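Local atomic coordinates of alpha-1,3-glucanase (Bacillus circulans, PDB entry 5ZRU), a protein that probably hydrolyses the alpha-1,3-glucosidic bonds of alpha-1,3-glucan, this chain being the GH87 catalytic unit of a longer protein. Residues A[297-302]-A[319-324]; A[350-355]-A[377-382]. All blocks are in the same frame, centred on the assembly; numbering follows the deposited sequence.

Contact 1 of 2, residues A[297-302]-A[319-324]; sequences VYKGFM and FECGFW
Phe-301 sets its CD2 atom over one face of the Phe-323 ring, in an offset stack whose centroids lie 4.6 Å apart with the planes at 28°. The two residues pair in parallel register and both carry CG anti to the carbonyl carbon (chi1 -58° and -69°), which sends the rings side by side in one direction. Val-311 and Val-316 also meet Phe-301, an apolar setting in which phenylalanine is at home. One residue before Phe-301, Gly-300 CA rests over a face of the Phe-319 ring, 3.8 Å from its centroid, and a beta carbon on Gly-300 would run into Gly-322 O. The edge of Tyr-298 receives Phe-319 CD1, while the Tyr-298 hydroxyl is bonded to Asn-261 and Asn-287.

The polar half centres on Glu-320, whose extended chain carries OE1 to Tyr-298 N at 2.9 Å. Glu-320 N answers with a bond to Tyr-298 O, so one residue clasps both backbone groups of the other. Lys-299 NZ makes a long salt bridge to Glu-320 OE1 (3.8 Å), and a water joins that amine to Glu-320 OE2 and Val-297 N. The bent Lys-299 chain passes its CD 3.7 Å from Trp-324 CB and holds NZ over the five-membered ring, 4.5 Å from its centroid, as a cation-pi contact. Gly-300 N to Cys-321 O and Trp-324 N to Phe-301 O, each 2.9 Å, tie the backbones. The lysine charge is probably partly balanced by the carboxylate, with the water and indole adding weaker support, while the phenylalanines supply apolar packing.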
ATOM      1  N   VAL A 297      -7.228   1.206  16.202  1.00 11.60           N
ATOM      2  CA  VAL A 297      -8.611   1.097  15.730  1.00 11.80           C
ATOM      3  C   VAL A 297      -8.955   2.296  14.850  1.00 11.77           C
ATOM      4  O   VAL A 297      -9.923   3.026  15.102  1.00 10.57           O
ATOM      5  CB  VAL A 297      -9.586   0.963  16.913  1.00 11.16           C
ATOM      6  CG1 VAL A 297     -10.967   0.518  16.416  1.00 12.17           C
ATOM      7  CG2 VAL A 297      -9.029  -0.039  17.905  1.00 12.08           C
ATOM      8  N   TYR A 298      -8.158   2.510  13.813  1.00 10.64           N
ATOM      9  CA  TYR A 298      -8.207   3.757  13.052  1.00  8.83           C
ATOM     10  C   TYR A 298      -7.809   3.429  11.613  1.00  9.86           C
ATOM     11  O   TYR A 298      -6.942   4.067  11.011  1.00  9.77           O
ATOM     12  CB  TYR A 298      -7.298   4.791  13.724  1.00  9.08           C
ATOM     13  CG  TYR A 298      -7.527   6.271  13.445  1.00 10.07           C
ATOM     14  CD1 TYR A 298      -7.773   6.740  12.157  1.00 10.28           C
ATOM     15  CD2 TYR A 298      -7.437   7.207  14.475  1.00 10.41           C
ATOM     16  CE1 TYR A 298      -7.937   8.100  11.903  1.00  9.06           C
ATOM     17  CE2 TYR A 298      -7.591   8.570  14.234  1.00  8.58           C
ATOM     18  CZ  TYR A 298      -7.835   9.010  12.939  1.00 10.59           C
ATOM     19  OH  TYR A 298      -7.995  10.356  12.688  1.00 10.90           O
ATOM     20  N   LYS A 299      -8.409   2.373  11.072  1.00 10.36           N
ATOM     21  CA  LYS A 299      -8.223   2.051   9.666  1.00 10.98           C
ATOM     22  C   LYS A 299      -9.184   2.885   8.823  1.00 11.92           C
ATOM     23  O   LYS A 299     -10.212   3.366   9.311  1.00  9.85           O
ATOM     24  CB  LYS A 299      -8.447   0.559   9.406  1.00 10.48           C
ATOM     25  CG  LYS A 299      -7.521  -0.388  10.174  1.00 11.48           C
ATOM     26  CD  LYS A 299      -8.179  -0.910  11.460  1.00 11.49           C
ATOM     27  CE  LYS A 299      -7.332  -2.029  12.083  1.00 17.33           C
ATOM     28  NZ  LYS A 299      -7.945  -2.583  13.328  1.00 18.93           N
ATOM     29  N   GLY A 300      -8.837   3.066   7.546  1.00 10.26           N
ATOM     30  CA  GLY A 300      -9.712   3.835   6.669  1.00  9.02           C
ATOM     31  C   GLY A 300     -11.113   3.257   6.594  1.00 11.70           C
ATOM     32  O   GLY A 300     -12.111   3.978   6.724  1.00 11.00           O
ATOM     33  N   PHE A 301     -11.206   1.943   6.404  1.00  8.36           N
ATOM     34  CA  PHE A 301     -12.476   1.227   6.337  1.00  9.54           C
ATOM     35  C   PHE A 301     -12.378  -0.014   7.213  1.00 11.17           C
ATOM     36  O   PHE A 301     -11.403  -0.763   7.104  1.00 10.10           O
ATOM     37  CB  PHE A 301     -12.810   0.816   4.895  1.00  7.27           C
ATOM     38  CG  PHE A 301     -12.895   1.966   3.930  1.00  9.96           C
ATOM     39  CD1 PHE A 301     -14.054   2.722   3.828  1.00 11.94           C
ATOM     40  CD2 PHE A 301     -11.822   2.278   3.108  1.00  9.78           C
ATOM     41  CE1 PHE A 301     -14.138   3.773   2.918  1.00 10.77           C
ATOM     42  CE2 PHE A 301     -11.900   3.325   2.194  1.00 10.25           C
ATOM     43  CZ  PHE A 301     -13.058   4.077   2.105  1.00 11.84           C
ATOM     44  N   MET A 302     -13.400  -0.255   8.042  1.00  8.10           N
ATOM     45  CA  MET A 302     -13.335  -1.272   9.088  1.00 11.81           C
ATOM     46  C   MET A 302     -14.650  -2.028   9.222  1.00  9.29           C
ATOM     47  O   MET A 302     -15.717  -1.525   8.863  1.00 11.27           O
ATOM     48  CB  MET A 302     -13.027  -0.652  10.460  1.00 11.08           C
ATOM     49  CG  MET A 302     -11.696   0.026  10.571  1.00 18.71           C
ATOM     50  SD  MET A 302     -11.553   0.890  12.160  1.00 13.46           S
ATOM     51  CE  MET A 302     -12.257   2.505  11.774  1.00 12.16           C
ATOM     52  N   PHE A 319      -3.870   6.206   7.336  1.00  8.98           N
ATOM     53  CA  PHE A 319      -4.620   5.482   8.355  1.00  8.65           C
ATOM     54  C   PHE A 319      -3.755   4.380   8.952  1.00  7.77           C
ATOM     55  O   PHE A 319      -2.639   4.125   8.504  1.00  8.41           O
ATOM     56  CB  PHE A 319      -5.917   4.924   7.761  1.00  8.35           C
ATOM     57  CG  PHE A 319      -6.910   6.000   7.409  1.00  7.74           C
ATOM     58  CD1 PHE A 319      -7.795   6.480   8.366  1.00  9.08           C
ATOM     59  CD2 PHE A 319      -6.915   6.570   6.147  1.00  8.38           C
ATOM     60  CE1 PHE A 319      -8.694   7.498   8.060  1.00 10.65           C
ATOM     61  CE2 PHE A 319      -7.811   7.579   5.821  1.00  9.84           C
ATOM     62  CZ  PHE A 319      -8.701   8.056   6.785  1.00 11.70           C
ATOM     63  N   GLU A 320      -4.279   3.731   9.992  1.00  8.62           N
ATOM     64  CA  GLU A 320      -3.584   2.587  10.572  1.00  8.98           C
ATOM     65  C   GLU A 320      -3.377   1.509   9.523  1.00  8.86           C
ATOM     66  O   GLU A 320      -2.268   0.997   9.345  1.00 10.06           O
ATOM     67  CB  GLU A 320      -4.391   2.042  11.750  1.00 12.21           C
ATOM     68  CG  GLU A 320      -3.841   0.761  12.349  1.00 12.04           C
ATOM     69  CD  GLU A 320      -4.782   0.167  13.374  1.00 15.69           C
ATOM     70  OE1 GLU A 320      -5.955   0.599  13.423  1.00 12.16           O
ATOM     71  OE2 GLU A 320      -4.353  -0.730  14.126  1.00 18.41           O
ATOM     72  N   CYS A 321      -4.454   1.148   8.833  1.00  9.66           N
ATOM     73  CA  CYS A 321      -4.437   0.366   7.610  1.00 10.42           C
ATOM     74  C   CYS A 321      -5.393   1.047   6.645  1.00  8.73           C
ATOM     75  O   CYS A 321      -6.289   1.784   7.067  1.00  9.00           O
ATOM     76  CB  CYS A 321      -4.904  -1.082   7.826  1.00  9.68           C
ATOM     77  SG  CYS A 321      -4.086  -1.998   9.144  1.00 13.70           S
ATOM     78  N   GLY A 322      -5.227   0.775   5.356  1.00  7.63           N
ATOM     79  CA  GLY A 322      -6.196   1.274   4.389  1.00  8.80           C
ATOM     80  C   GLY A 322      -7.565   0.656   4.622  1.00  9.37           C
ATOM     81  O   GLY A 322      -8.565   1.363   4.812  1.00  8.40           O
ATOM     82  N   PHE A 323      -7.604  -0.676   4.598  1.00  8.72           N
ATOM     83  CA  PHE A 323      -8.794  -1.485   4.834  1.00  7.42           C
ATOM     84  C   PHE A 323      -8.465  -2.577   5.840  1.00  7.94           C
ATOM     85  O   PHE A 323      -7.455  -3.267   5.690  1.00 10.20           O
ATOM     86  CB  PHE A 323      -9.277  -2.196   3.546  1.00  7.22           C
ATOM     87  CG  PHE A 323      -9.848  -1.277   2.501  1.00 10.04           C
ATOM     88  CD1 PHE A 323      -9.021  -0.444   1.755  1.00  8.04           C
ATOM     89  CD2 PHE A 323     -11.207  -1.263   2.257  1.00  9.53           C
ATOM     90  CE1 PHE A 323      -9.553   0.388   0.770  1.00  9.33           C
ATOM     91  CE2 PHE A 323     -11.742  -0.443   1.280  1.00  9.42           C
ATOM     92  CZ  PHE A 323     -10.923   0.381   0.538  1.00  9.33           C
ATOM     93  N   TRP A 324      -9.341  -2.790   6.820  1.00  8.74           N
ATOM     94  CA  TRP A 324      -9.284  -4.006   7.639  1.00  8.97           C
ATOM     95  C   TRP A 324     -10.656  -4.673   7.602  1.00  8.19           C
ATOM     96  O   TRP A 324     -11.587  -4.235   8.284  1.00  9.77           O
ATOM     97  CB  TRP A 324      -8.856  -3.711   9.075  1.00 11.09           C
ATOM     98  CG  TRP A 324      -8.520  -4.977   9.801  1.00 11.81           C
ATOM     99  CD1 TRP A 324      -9.391  -5.831  10.429  1.00 11.62           C
ATOM    100  CD2 TRP A 324      -7.217  -5.555   9.935  1.00 12.14           C
ATOM    101  NE1 TRP A 324      -8.694  -6.905  10.955  1.00 13.09           N
ATOM    102  CE2 TRP A 324      -7.358  -6.747  10.673  1.00 14.37           C
ATOM    103  CE3 TRP A 324      -5.934  -5.165   9.517  1.00 12.10           C
ATOM    104  CZ2 TRP A 324      -6.264  -7.563  10.990  1.00 15.40           C
ATOM    105  CZ3 TRP A 324      -4.852  -5.975   9.837  1.00 14.33           C
ATOM    106  CH2 TRP A 324      -5.023  -7.156  10.566  1.00 12.18           C
TER
HETATM  107  O   HOH W   1      -6.163  -1.530  15.786  1.00 19.06           O

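Contact 2 of 2, residues A[350-355]-A[377-382]; sequences LADGVN and GLAVWT. With CA (calcium ion), chain J.
Asp-352 grips a calcium ion with both carboxylate oxygens, OD1 at 2.3 Å and OD2 at 2.7 Å, while its OD2 also faces Ala-379 CB across the contact. Four waters and Asp-375 share the metal, as suits a hard cation that prefers oxygen ligands. Asn-355 acts as a second-shell residue: its ND2 donates to Asp-352 OD2 over 3.0 Å, nearly within its own amide plane but from above that of the carboxylate. With CG anti to the backbone N (chi1 -163°), the Asn-355 amide reaches over the opposing strand, where ND2 passes 3.7 Å from Ala-379 CB and OD1 accepts a weak bond from Trp-381 N at 3.4 Å. The small methyl of Ala-379 suits a position beneath an amide and next to a metal-bound carboxylate. Replacing Asn-355 by an alanine removes the amide, which would probably leave Asp-352 OD2 without this second-shell donor and Trp-381 N without its weak acceptor.

On the other face of the strands, Val-354 CB meets Leu-378 CD2 at 3.9 Å, branched apolar chains that fill the interior together with Val-365. The backbones are joined by Val-354 N to Gly-377 O (2.9 Å) and Ala-379 N to Val-354 O (2.8 Å). Gly-353 packs so tightly against Gly-377 O that a beta carbon there would collide with it. Strand 354-357 lies between 323-325 and 378-381 in parallel array: Phe-323 and Trp-324 touch Val-354 and Asn-355 from the former, while Phe-396 of strand 395-397 touches Leu-378 and Val-380.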
ATOM      1  N   LEU A 350       0.157   3.373   8.033  1.00  6.50           N
ATOM      2  CA  LEU A 350       1.143   2.967   9.036  1.00  9.01           C
ATOM      3  C   LEU A 350       1.317   1.454   9.112  1.00  8.75           C
ATOM      4  O   LEU A 350       2.316   0.986   9.671  1.00  9.37           O
ATOM      5  CB  LEU A 350       0.739   3.513  10.411  1.00  5.50           C
ATOM      6  CG  LEU A 350       0.854   5.036  10.527  1.00  9.67           C
ATOM      7  CD1 LEU A 350      -0.064   5.588  11.595  1.00 11.99           C
ATOM      8  CD2 LEU A 350       2.314   5.450  10.810  1.00  9.29           C
ATOM      9  N   ALA A 351       0.380   0.687   8.558  1.00  9.21           N
ATOM     10  CA  ALA A 351       0.466  -0.772   8.524  1.00  9.36           C
ATOM     11  C   ALA A 351      -0.122  -1.281   7.206  1.00  9.32           C
ATOM     12  O   ALA A 351       0.147  -0.687   6.163  1.00  9.73           O
ATOM     13  CB  ALA A 351      -0.250  -1.389   9.733  1.00 11.40           C
ATOM     14  N   ASP A 352      -0.927  -2.353   7.234  1.00  8.70           N
ATOM     15  CA  ASP A 352      -1.368  -3.006   5.997  1.00  7.50           C
ATOM     16  C   ASP A 352      -2.103  -2.044   5.072  1.00  9.29           C
ATOM     17  O   ASP A 352      -2.875  -1.195   5.522  1.00  9.37           O
ATOM     18  CB  ASP A 352      -2.327  -4.170   6.283  1.00 11.43           C
ATOM     19  CG  ASP A 352      -1.752  -5.196   7.226  1.00 18.23           C
ATOM     20  OD1 ASP A 352      -1.189  -4.782   8.257  1.00 19.43           O
ATOM     21  OD2 ASP A 352      -1.913  -6.407   6.948  1.00 18.57           O
ATOM     22  N   GLY A 353      -1.916  -2.223   3.764  1.00  9.70           N
ATOM     23  CA  GLY A 353      -2.812  -1.580   2.820  1.00  9.24           C
ATOM     24  C   GLY A 353      -4.225  -2.140   2.911  1.00  7.52           C
ATOM     25  O   GLY A 353      -5.180  -1.403   3.170  1.00  8.78           O
ATOM     26  N   VAL A 354      -4.368  -3.449   2.714  1.00  7.52           N
ATOM     27  CA  VAL A 354      -5.649  -4.145   2.831  1.00  5.77           C
ATOM     28  C   VAL A 354      -5.388  -5.474   3.519  1.00  8.18           C
ATOM     29  O   VAL A 354      -4.490  -6.219   3.110  1.00  8.89           O
ATOM     30  CB  VAL A 354      -6.321  -4.419   1.469  1.00  7.96           C
ATOM     31  CG1 VAL A 354      -7.652  -5.210   1.674  1.00  8.15           C
ATOM     32  CG2 VAL A 354      -6.575  -3.133   0.695  1.00  9.19           C
ATOM     33  N   ASN A 355      -6.175  -5.788   4.544  1.00  5.68           N
ATOM     34  CA  ASN A 355      -6.149  -7.123   5.122  1.00  8.12           C
ATOM     35  C   ASN A 355      -7.550  -7.719   5.081  1.00  8.96           C
ATOM     36  O   ASN A 355      -8.493  -7.141   5.632  1.00  9.57           O
ATOM     37  CB  ASN A 355      -5.600  -7.097   6.551  1.00 11.40           C
ATOM     38  CG  ASN A 355      -5.179  -8.476   7.033  1.00 13.38           C
ATOM     39  OD1 ASN A 355      -5.944  -9.442   6.957  1.00 12.48           O
ATOM     40  ND2 ASN A 355      -3.945  -8.581   7.509  1.00 11.29           N
ATOM     41  N   GLY A 377       1.250  -5.119   2.012  1.00  9.62           N
ATOM     42  CA  GLY A 377       0.444  -4.275   1.144  1.00  9.52           C
ATOM     43  C   GLY A 377      -0.962  -4.825   1.018  1.00  9.26           C
ATOM     44  O   GLY A 377      -1.947  -4.144   1.313  1.00 10.12           O
ATOM     45  N   LEU A 378      -1.050  -6.083   0.599  1.00  7.54           N
ATOM     46  CA  LEU A 378      -2.308  -6.811   0.491  1.00  8.35           C
ATOM     47  C   LEU A 378      -2.128  -8.142   1.204  1.00  9.15           C
ATOM     48  O   LEU A 378      -1.220  -8.907   0.864  1.00 10.49           O
ATOM     49  CB  LEU A 378      -2.694  -7.036  -0.977  1.00  9.02           C
ATOM     50  CG  LEU A 378      -2.736  -5.798  -1.886  1.00  8.84           C
ATOM     51  CD1 LEU A 378      -2.987  -6.229  -3.324  1.00  6.00           C
ATOM     52  CD2 LEU A 378      -3.806  -4.800  -1.426  1.00  8.81           C
ATOM     53  N   ALA A 379      -2.984  -8.425   2.177  1.00  9.08           N
ATOM     54  CA  ALA A 379      -2.796  -9.622   2.984  1.00  9.62           C
ATOM     55  C   ALA A 379      -4.116 -10.339   3.216  1.00  9.89           C
ATOM     56  O   ALA A 379      -5.167  -9.706   3.342  1.00  7.96           O
ATOM     57  CB  ALA A 379      -2.171  -9.283   4.344  1.00  7.96           C
ATOM     58  N   VAL A 380      -4.039 -11.671   3.317  1.00  9.11           N
ATOM     59  CA  VAL A 380      -5.131 -12.500   3.825  1.00  7.86           C
ATOM     60  C   VAL A 380      -4.658 -13.137   5.128  1.00  9.40           C
ATOM     61  O   VAL A 380      -3.852 -14.074   5.117  1.00  8.81           O
ATOM     62  CB  VAL A 380      -5.566 -13.581   2.825  1.00 10.24           C
ATOM     63  CG1 VAL A 380      -6.689 -14.440   3.444  1.00  8.41           C
ATOM     64  CG2 VAL A 380      -6.024 -12.952   1.541  1.00  8.85           C
ATOM     65  N   TRP A 381      -5.158 -12.649   6.251  1.00  9.21           N
ATOM     66  CA  TRP A 381      -4.885 -13.271   7.549  1.00  9.03           C
ATOM     67  C   TRP A 381      -6.139 -14.042   7.953  1.00  9.73           C
ATOM     68  O   TRP A 381      -7.133 -13.453   8.388  1.00 10.74           O
ATOM     69  CB  TRP A 381      -4.500 -12.219   8.585  1.00 11.65           C
ATOM     70  CG  TRP A 381      -4.347 -12.776   9.981  1.00 12.14           C
ATOM     71  CD1 TRP A 381      -4.143 -14.078  10.326  1.00 13.92           C
ATOM     72  CD2 TRP A 381      -4.409 -12.041  11.204  1.00 12.36           C
ATOM     73  NE1 TRP A 381      -4.072 -14.204  11.693  1.00 15.38           N
ATOM     74  CE2 TRP A 381      -4.230 -12.965  12.258  1.00 15.55           C
ATOM     75  CE3 TRP A 381      -4.593 -10.692  11.512  1.00 17.67           C
ATOM     76  CZ2 TRP A 381      -4.238 -12.583  13.597  1.00 15.13           C
ATOM     77  CZ3 TRP A 381      -4.591 -10.310  12.846  1.00 18.11           C
ATOM     78  CH2 TRP A 381      -4.414 -11.253  13.872  1.00 18.09           C
ATOM     79  N   THR A 382      -6.092 -15.369   7.826  1.00 10.29           N
ATOM     80  CA  THR A 382      -7.247 -16.209   8.149  1.00  9.10           C
ATOM     81  C   THR A 382      -7.294 -16.470   9.658  1.00 12.66           C
ATOM     82  O   THR A 382      -7.084 -17.583  10.149  1.00 12.69           O
ATOM     83  CB  THR A 382      -7.209 -17.503   7.343  1.00 10.51           C
ATOM     84  OG1 THR A 382      -5.908 -18.084   7.444  1.00 11.21           O
ATOM     85  CG2 THR A 382      -7.508 -17.228   5.860  1.00 10.68           C
TER
HETATM   86 CA    CA J 608      -0.000  -6.715   8.846  1.00 21.59          CA
HETATM   87  O   HOH W   2       1.309  -7.891  10.100  1.00 24.87           O
HETATM   88  O   HOH W   3      -1.498  -7.529  10.368  1.00 30.56           O
HETATM   89  O   HOH W   4      -0.536  -5.490  10.707  1.00 32.06           O
HETATM   90  O   HOH W   5      -0.249  -8.219   7.454  1.00 15.34           O

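How the contacts relate
Contact 1 and contact 2 follow one another along the chain, the first complete before the second begins, with centres about 10 Å apart. Together they bring side by side four strands that are successive neighbours in a parallel sheet, 301-302, 323-325, 354-357 and 378-381, all in the catalytic D2 domain, whose relation to pectate lyases and parallel strands are consistent with a right-handed beta-helix. Segments 319-324 and 350-355 join the two contacts: Phe-323 N lies 2.9 Å from Gly-353 O and Phe-319 O 2.9 Å from Leu-350 N, both probable hydrogen bonds. Cys-321 CB packs on the backbone O of calcium-binding Asp-352, so the metal site lies directly beside contact 1.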